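D-alanyl transferase DltD (Enterococcus faecalis, PDB 6O93) probably transfers D-alanine to lipoteichoic acid at the cell membrane, as part of the D-alanylation of the Gram-positive cell wall. Local coordinates at residues Q277-E281 with I378-Y383; R317-Q322 with W387-L393. All blocks are in the same frame, centred on the assembly; numbering follows the deposited sequence.

Contact 1. Residues Q277-E281 with I378-Y383; sequences QAALE and IDDRFY
Q277 opens the contact by lying across the ring of Y383 and against the CB of F382. Its CG sits over one ring face, 3.7 Å from the ring centroid of Y383, a CH-pi contact made off-centre, toward the rim. With CG anti to the backbone N and a bend at chi2 (63°), the chain then folds away from the ring, and CD packs 3.5 Å from CB of F382. The amide plane stands 77° to the Y383 ring. Both ends of the amide are held from outside: OE1 accepts from Q322 and NE2 donates to Q326, so its rotation is fixed. The backbone of A278 lies at the edge of the same ring, its N 3.4 Å from CE1 of Y383, and its CB packs on that atom too. Farther along the helix, O of L280 and CA of E281 border the CD1 methyl of I378. E281 closes the row: Y383 OH donates to its OE1 over 2.6 Å, coming from above the carboxylate plane. A water accepts from Q277 NE2 and donates to both E281 OE1 and D380 OD1; these two oxygens lie only 3.7 Å apart, and the water probably eases their repulsion. D379, pointing away from the helix, forms an Asx turn with R381 N. The whole is a C-terminal tail packed on a helix of an SGNH-hydrolase-like alpha/beta fold.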
loop_
_atom_site.group_PDB
_atom_site.type_symbol
_atom_site.label_atom_id
_atom_site.label_comp_id
_atom_site.label_asym_id
_atom_site.label_seq_id
_atom_site.Cartn_x
_atom_site.Cartn_y
_atom_site.Cartn_z
ATOM N N GLN A 277 6.806 -4.238 9.751
ATOM C CA GLN A 277 8.058 -3.733 10.300
ATOM C C GLN A 277 9.128 -3.635 9.221
ATOM O O GLN A 277 9.940 -2.702 9.223
ATOM C CB GLN A 277 8.527 -4.635 11.442
ATOM C CG GLN A 277 9.823 -4.190 12.104
ATOM C CD GLN A 277 9.696 -2.834 12.774
ATOM O OE1 GLN A 277 8.612 -2.256 12.828
ATOM N NE2 GLN A 277 10.807 -2.325 13.293
ATOM N N ALA A 278 9.149 -4.593 8.291
ATOM C CA ALA A 278 10.130 -4.544 7.213
ATOM C C ALA A 278 9.966 -3.278 6.383
ATOM O O ALA A 278 10.955 -2.633 6.017
ATOM C CB ALA A 278 10.005 -5.786 6.331
ATOM N N ALA A 279 8.721 -2.901 6.081
ATOM C CA ALA A 279 8.484 -1.675 5.329
ATOM C C ALA A 279 8.877 -0.448 6.141
ATOM O O ALA A 279 9.408 0.523 5.590
ATOM C CB ALA A 279 7.016 -1.596 4.910
ATOM N N LEU A 280 8.634 -0.478 7.452
ATOM C CA LEU A 280 8.989 0.654 8.302
ATOM C C LEU A 280 10.499 0.858 8.355
ATOM O O LEU A 280 10.979 1.998 8.307
ATOM C CB LEU A 280 8.429 0.447 9.708
ATOM C CG LEU A 280 6.905 0.446 9.835
ATOM C CD1 LEU A 280 6.497 0.087 11.258
ATOM C CD2 LEU A 280 6.327 1.796 9.432
ATOM N N GLU A 281 11.266 -0.231 8.457
ATOM C CA GLU A 281 12.719 -0.101 8.490
ATOM C C GLU A 281 13.248 0.477 7.182
ATOM O O GLU A 281 14.161 1.310 7.190
ATOM C CB GLU A 281 13.368 -1.455 8.785
ATOM C CG GLU A 281 14.894 -1.427 8.692
ATOM C CD GLU A 281 15.562 -2.605 9.384
ATOM O OE1 GLU A 281 14.875 -3.348 10.116
ATOM O OE2 GLU A 281 16.783 -2.786 9.194
ATOM N N ILE A 378 14.017 2.875 15.345
ATOM C CA ILE A 378 13.624 1.541 14.911
ATOM C C ILE A 378 14.048 0.523 15.956
ATOM O O ILE A 378 15.179 0.551 16.457
ATOM C CB ILE A 378 14.237 1.226 13.539
ATOM C CG1 ILE A 378 13.626 2.123 12.459
ATOM C CG2 ILE A 378 14.037 -0.242 13.190
ATOM C CD1 ILE A 378 12.144 1.879 12.202
ATOM N N ASP A 379 13.134 -0.385 16.289
ATOM C CA ASP A 379 13.377 -1.452 17.254
ATOM C C ASP A 379 13.179 -2.778 16.532
ATOM O O ASP A 379 12.049 -3.137 16.186
ATOM C CB ASP A 379 12.436 -1.324 18.454
ATOM C CG ASP A 379 12.812 -2.248 19.596
ATOM O OD1 ASP A 379 13.435 -3.299 19.338
ATOM O OD2 ASP A 379 12.480 -1.921 20.755
ATOM N N ASP A 380 14.279 -3.500 16.295
ATOM C CA ASP A 380 14.213 -4.745 15.537
ATOM C C ASP A 380 13.328 -5.788 16.203
ATOM O O ASP A 380 12.897 -6.734 15.536
ATOM C CB ASP A 380 15.615 -5.327 15.344
ATOM C CG ASP A 380 16.492 -4.459 14.469
ATOM O OD1 ASP A 380 15.951 -3.757 13.586
ATOM O OD2 ASP A 380 17.726 -4.483 14.664
ATOM N N ARG A 381 13.048 -5.642 17.499
ATOM C CA ARG A 381 12.247 -6.636 18.202
ATOM C C ARG A 381 10.817 -6.700 17.679
ATOM O O ARG A 381 10.112 -7.673 17.962
ATOM C CB ARG A 381 12.270 -6.338 19.700
ATOM C CG ARG A 381 13.677 -6.412 20.290
ATOM C CD ARG A 381 13.723 -6.021 21.756
ATOM N NE ARG A 381 13.245 -4.660 21.983
ATOM C CZ ARG A 381 13.362 -4.007 23.134
ATOM N NH1 ARG A 381 13.950 -4.585 24.173
ATOM N NH2 ARG A 381 12.894 -2.772 23.248
ATOM N N PHE A 382 10.377 -5.699 16.913
ATOM C CA PHE A 382 9.073 -5.770 16.266
ATOM C C PHE A 382 9.034 -6.789 15.131
ATOM O O PHE A 382 7.950 -7.055 14.601
ATOM C CB PHE A 382 8.668 -4.392 15.738
ATOM C CG PHE A 382 8.170 -3.450 16.806
ATOM C CD1 PHE A 382 6.901 -3.600 17.342
ATOM C CD2 PHE A 382 8.967 -2.412 17.267
ATOM C CE1 PHE A 382 6.438 -2.738 18.323
ATOM C CE2 PHE A 382 8.507 -1.545 18.249
ATOM C CZ PHE A 382 7.242 -1.708 18.774
ATOM N N TYR A 383 10.181 -7.357 14.744
ATOM C CA TYR A 383 10.204 -8.463 13.794
ATOM C C TYR A 383 9.828 -9.794 14.432
ATOM O O TYR A 383 9.491 -10.739 13.709
ATOM C CB TYR A 383 11.600 -8.608 13.177
ATOM C CG TYR A 383 11.959 -7.601 12.104
ATOM C CD1 TYR A 383 11.099 -7.338 11.046
ATOM C CD2 TYR A 383 13.174 -6.928 12.145
ATOM C CE1 TYR A 383 11.440 -6.426 10.060
ATOM C CE2 TYR A 383 13.520 -6.016 11.169
ATOM C CZ TYR A 383 12.650 -5.768 10.129
ATOM O OH TYR A 383 12.992 -4.861 9.158
HETATM O O HOH W 1 13.441 -3.133 12.169
#

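Contact 2. Residues R317-Q322 with W387-L393; sequences RKLKYQ and WQQQNPL
K318 and W387 run past each other in opposite directions, the aliphatic chain of the lysine laid over one face of the indole. The chain is fully extended, from chi1 at -173° onward, which lets CG rest 3.5 Å from CZ2 of W387 while CE lies above the six-membered ring, 4.0 Å from its centroid, as a CH-pi contact. The ammonium group remains above the five-membered ring, too far for more than a weak cation-pi attraction, and reaches the turn that follows helix 385-388. There NZ of K318 donates to O of W387 and to O of Q390, each at 2.9 Å, approaching the first almost head-on and the second on a lone pair; a weaker bond reaches O of Q388. R268 O accepts from the same nitrogen, so a buried charge is met by backbone carbonyls, and W387 O, which also accepts from Q390 N, is gripped twice.

At its edge the indole offers NE1 to OE1 of Q322 over 2.9 Å. The amide stands at 89° to the ring, and the donor lies 72° out of the carbonyl plane, not on a lone pair. Y321 brings CD2 to within 3.7 Å of CH2 of W387, the two rings meeting obliquely. Near the start of 317-322, CB of P392 packs on CB of K318, and R317 NH2 makes a weak hydrogen bond to O of P392.

Helix 309-324 thus packs against the tail through R317, K318, Y321 and Q322, while L319 and Q322 also touch helix 272-285, and K320 pairs with D333 on the edge strand 331-333.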
loop_
_atom_site.group_PDB
_atom_site.type_symbol
_atom_site.label_atom_id
_atom_site.label_comp_id
_atom_site.label_asym_id
_atom_site.label_seq_id
_atom_site.Cartn_x
_atom_site.Cartn_y
_atom_site.Cartn_z
ATOM N N ARG A 317 -4.917 0.025 17.702
ATOM C CA ARG A 317 -4.052 0.317 18.838
ATOM C C ARG A 317 -2.694 -0.355 18.680
ATOM O O ARG A 317 -1.661 0.227 19.028
ATOM C CB ARG A 317 -4.719 -0.127 20.140
ATOM C CG ARG A 317 -3.938 0.260 21.391
ATOM C CD ARG A 317 -4.461 -0.453 22.626
ATOM N NE ARG A 317 -5.787 0.013 23.016
ATOM C CZ ARG A 317 -6.486 -0.486 24.032
ATOM N NH1 ARG A 317 -7.686 0.004 24.312
ATOM N NH2 ARG A 317 -5.990 -1.475 24.768
ATOM N N LYS A 318 -2.677 -1.584 18.159
ATOM C CA LYS A 318 -1.414 -2.292 17.983
ATOM C C LYS A 318 -0.564 -1.629 16.910
ATOM O O LYS A 318 0.645 -1.448 17.090
ATOM C CB LYS A 318 -1.681 -3.753 17.622
ATOM C CG LYS A 318 -0.436 -4.620 17.590
ATOM C CD LYS A 318 -0.795 -6.095 17.535
ATOM C CE LYS A 318 0.442 -6.972 17.466
ATOM N NZ LYS A 318 0.091 -8.417 17.472
ATOM N N LEU A 319 -1.183 -1.265 15.787
ATOM C CA LEU A 319 -0.449 -0.612 14.710
ATOM C C LEU A 319 0.083 0.743 15.153
ATOM O O LEU A 319 1.249 1.076 14.905
ATOM C CB LEU A 319 -1.351 -0.462 13.488
ATOM C CG LEU A 319 -1.800 -1.776 12.848
ATOM C CD1 LEU A 319 -2.878 -1.517 11.813
ATOM C CD2 LEU A 319 -0.619 -2.497 12.217
ATOM N N LYS A 320 -0.757 1.545 15.811
ATOM C CA LYS A 320 -0.319 2.874 16.218
ATOM C C LYS A 320 0.770 2.803 17.280
ATOM O O LYS A 320 1.606 3.708 17.364
ATOM C CB LYS A 320 -1.509 3.698 16.714
ATOM C CG LYS A 320 -2.482 4.077 15.605
ATOM C CD LYS A 320 -3.440 5.183 16.024
ATOM C CE LYS A 320 -4.371 4.734 17.128
ATOM N NZ LYS A 320 -5.376 5.785 17.453
ATOM N N TYR A 321 0.788 1.741 18.087
ATOM C CA TYR A 321 1.898 1.562 19.018
ATOM C C TYR A 321 3.191 1.282 18.265
ATOM O O TYR A 321 4.224 1.911 18.525
ATOM C CB TYR A 321 1.601 0.429 20.002
ATOM C CG TYR A 321 2.692 0.252 21.034
ATOM C CD1 TYR A 321 2.721 1.035 22.178
ATOM C CD2 TYR A 321 3.699 -0.685 20.857
ATOM C CE1 TYR A 321 3.718 0.887 23.122
ATOM C CE2 TYR A 321 4.702 -0.843 21.798
ATOM C CZ TYR A 321 4.706 -0.053 22.928
ATOM O OH TYR A 321 5.698 -0.203 23.872
ATOM N N GLN A 322 3.149 0.341 17.321
ATOM C CA GLN A 322 4.336 0.016 16.537
ATOM C C GLN A 322 4.857 1.243 15.797
ATOM O O GLN A 322 6.072 1.431 15.667
ATOM C CB GLN A 322 4.008 -1.114 15.560
ATOM C CG GLN A 322 5.189 -1.646 14.768
ATOM C CD GLN A 322 4.841 -2.916 14.005
ATOM O OE1 GLN A 322 3.764 -3.488 14.186
ATOM N NE2 GLN A 322 5.754 -3.361 13.149
ATOM N N TRP A 387 5.894 -10.337 19.051
ATOM C CA TRP A 387 5.121 -9.152 18.693
ATOM C C TRP A 387 4.014 -9.491 17.703
ATOM O O TRP A 387 2.899 -8.968 17.815
ATOM C CB TRP A 387 6.019 -8.063 18.110
ATOM C CG TRP A 387 5.207 -6.913 17.596
ATOM C CD1 TRP A 387 4.997 -6.571 16.292
ATOM C CD2 TRP A 387 4.459 -5.977 18.382
ATOM N NE1 TRP A 387 4.174 -5.473 16.219
ATOM C CE2 TRP A 387 3.830 -5.089 17.488
ATOM C CE3 TRP A 387 4.264 -5.802 19.757
ATOM C CZ2 TRP A 387 3.025 -4.039 17.924
ATOM C CZ3 TRP A 387 3.465 -4.758 20.186
ATOM C CH2 TRP A 387 2.856 -3.891 19.273
ATOM N N GLN A 388 4.302 -10.357 16.728
ATOM C CA GLN A 388 3.265 -10.798 15.802
ATOM C C GLN A 388 2.082 -11.389 16.554
ATOM O O GLN A 388 0.927 -11.218 16.147
ATOM C CB GLN A 388 3.837 -11.823 14.822
ATOM C CG GLN A 388 4.974 -11.296 13.965
ATOM C CD GLN A 388 5.656 -12.388 13.165
ATOM O OE1 GLN A 388 5.053 -13.413 12.845
ATOM N NE2 GLN A 388 6.926 -12.176 12.845
ATOM N N GLN A 389 2.351 -12.080 17.660
ATOM C CA GLN A 389 1.324 -12.748 18.444
ATOM C C GLN A 389 0.914 -11.957 19.679
ATOM O O GLN A 389 0.164 -12.476 20.510
ATOM C CB GLN A 389 1.809 -14.140 18.861
ATOM C CG GLN A 389 2.146 -15.052 17.692
ATOM C CD GLN A 389 0.948 -15.328 16.806
ATOM O OE1 GLN A 389 -0.111 -15.734 17.284
ATOM N NE2 GLN A 389 1.105 -15.100 15.506
ATOM N N GLN A 390 1.381 -10.719 19.820
ATOM C CA GLN A 390 1.103 -9.949 21.025
ATOM C C GLN A 390 -0.358 -9.521 21.070
ATOM O O GLN A 390 -0.902 -9.012 20.085
ATOM C CB GLN A 390 2.011 -8.722 21.090
ATOM C CG GLN A 390 1.761 -7.820 22.287
ATOM C CD GLN A 390 1.968 -8.521 23.616
ATOM O OE1 GLN A 390 2.984 -9.183 23.832
ATOM N NE2 GLN A 390 1.003 -8.378 24.516
ATOM N N ASN A 391 -0.988 -9.727 22.218
ATOM C CA ASN A 391 -2.341 -9.238 22.432
ATOM C C ASN A 391 -2.291 -7.745 22.735
ATOM O O ASN A 391 -1.604 -7.340 23.679
ATOM C CB ASN A 391 -3.000 -9.989 23.578
ATOM C CG ASN A 391 -4.493 -9.769 23.627
ATOM O OD1 ASN A 391 -4.968 -8.632 23.628
ATOM N ND2 ASN A 391 -5.248 -10.860 23.651
ATOM N N PRO A 392 -2.987 -6.898 21.974
ATOM C CA PRO A 392 -2.834 -5.450 22.152
ATOM C C PRO A 392 -3.634 -4.853 23.298
ATOM O O PRO A 392 -3.564 -3.635 23.495
ATOM C CB PRO A 392 -3.315 -4.895 20.806
ATOM C CG PRO A 392 -4.321 -5.873 20.346
ATOM C CD PRO A 392 -3.836 -7.219 20.811
ATOM N N LEU A 393 -4.383 -5.649 24.063
ATOM C CA LEU A 393 -5.138 -5.086 25.179
ATOM C C LEU A 393 -4.225 -4.460 26.224
ATOM O O LEU A 393 -4.669 -3.585 26.977
ATOM C CB LEU A 393 -6.015 -6.162 25.825
ATOM C CG LEU A 393 -5.328 -7.269 26.632
ATOM C CD1 LEU A 393 -5.039 -6.832 28.067
ATOM C CD2 LEU A 393 -6.180 -8.531 26.619
#

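The two contacts illustrate how a chain terminus can be fastened to neighbouring helices in succession. Their centres are 13 Å apart, on the same side of the chain's centre. Along the sequence they alternate: helix 272-285 and helix 309-324 come first, with strand 289-294 of the parallel sheet between them, and the tail then visits the helices in the same order, 378-383 before 387-393. The sites are also joined directly: a glutamine-to-glutamine hydrogen bond links the two helices, the carbonyl of Y383 accepts a hydrogen bond from NE2 of Q388, and F382 meets W387 edge-to-face. Contact 1 and contact 2 therefore form one continuous interface, tying the C-terminal tail to the helical layer beside the sheet.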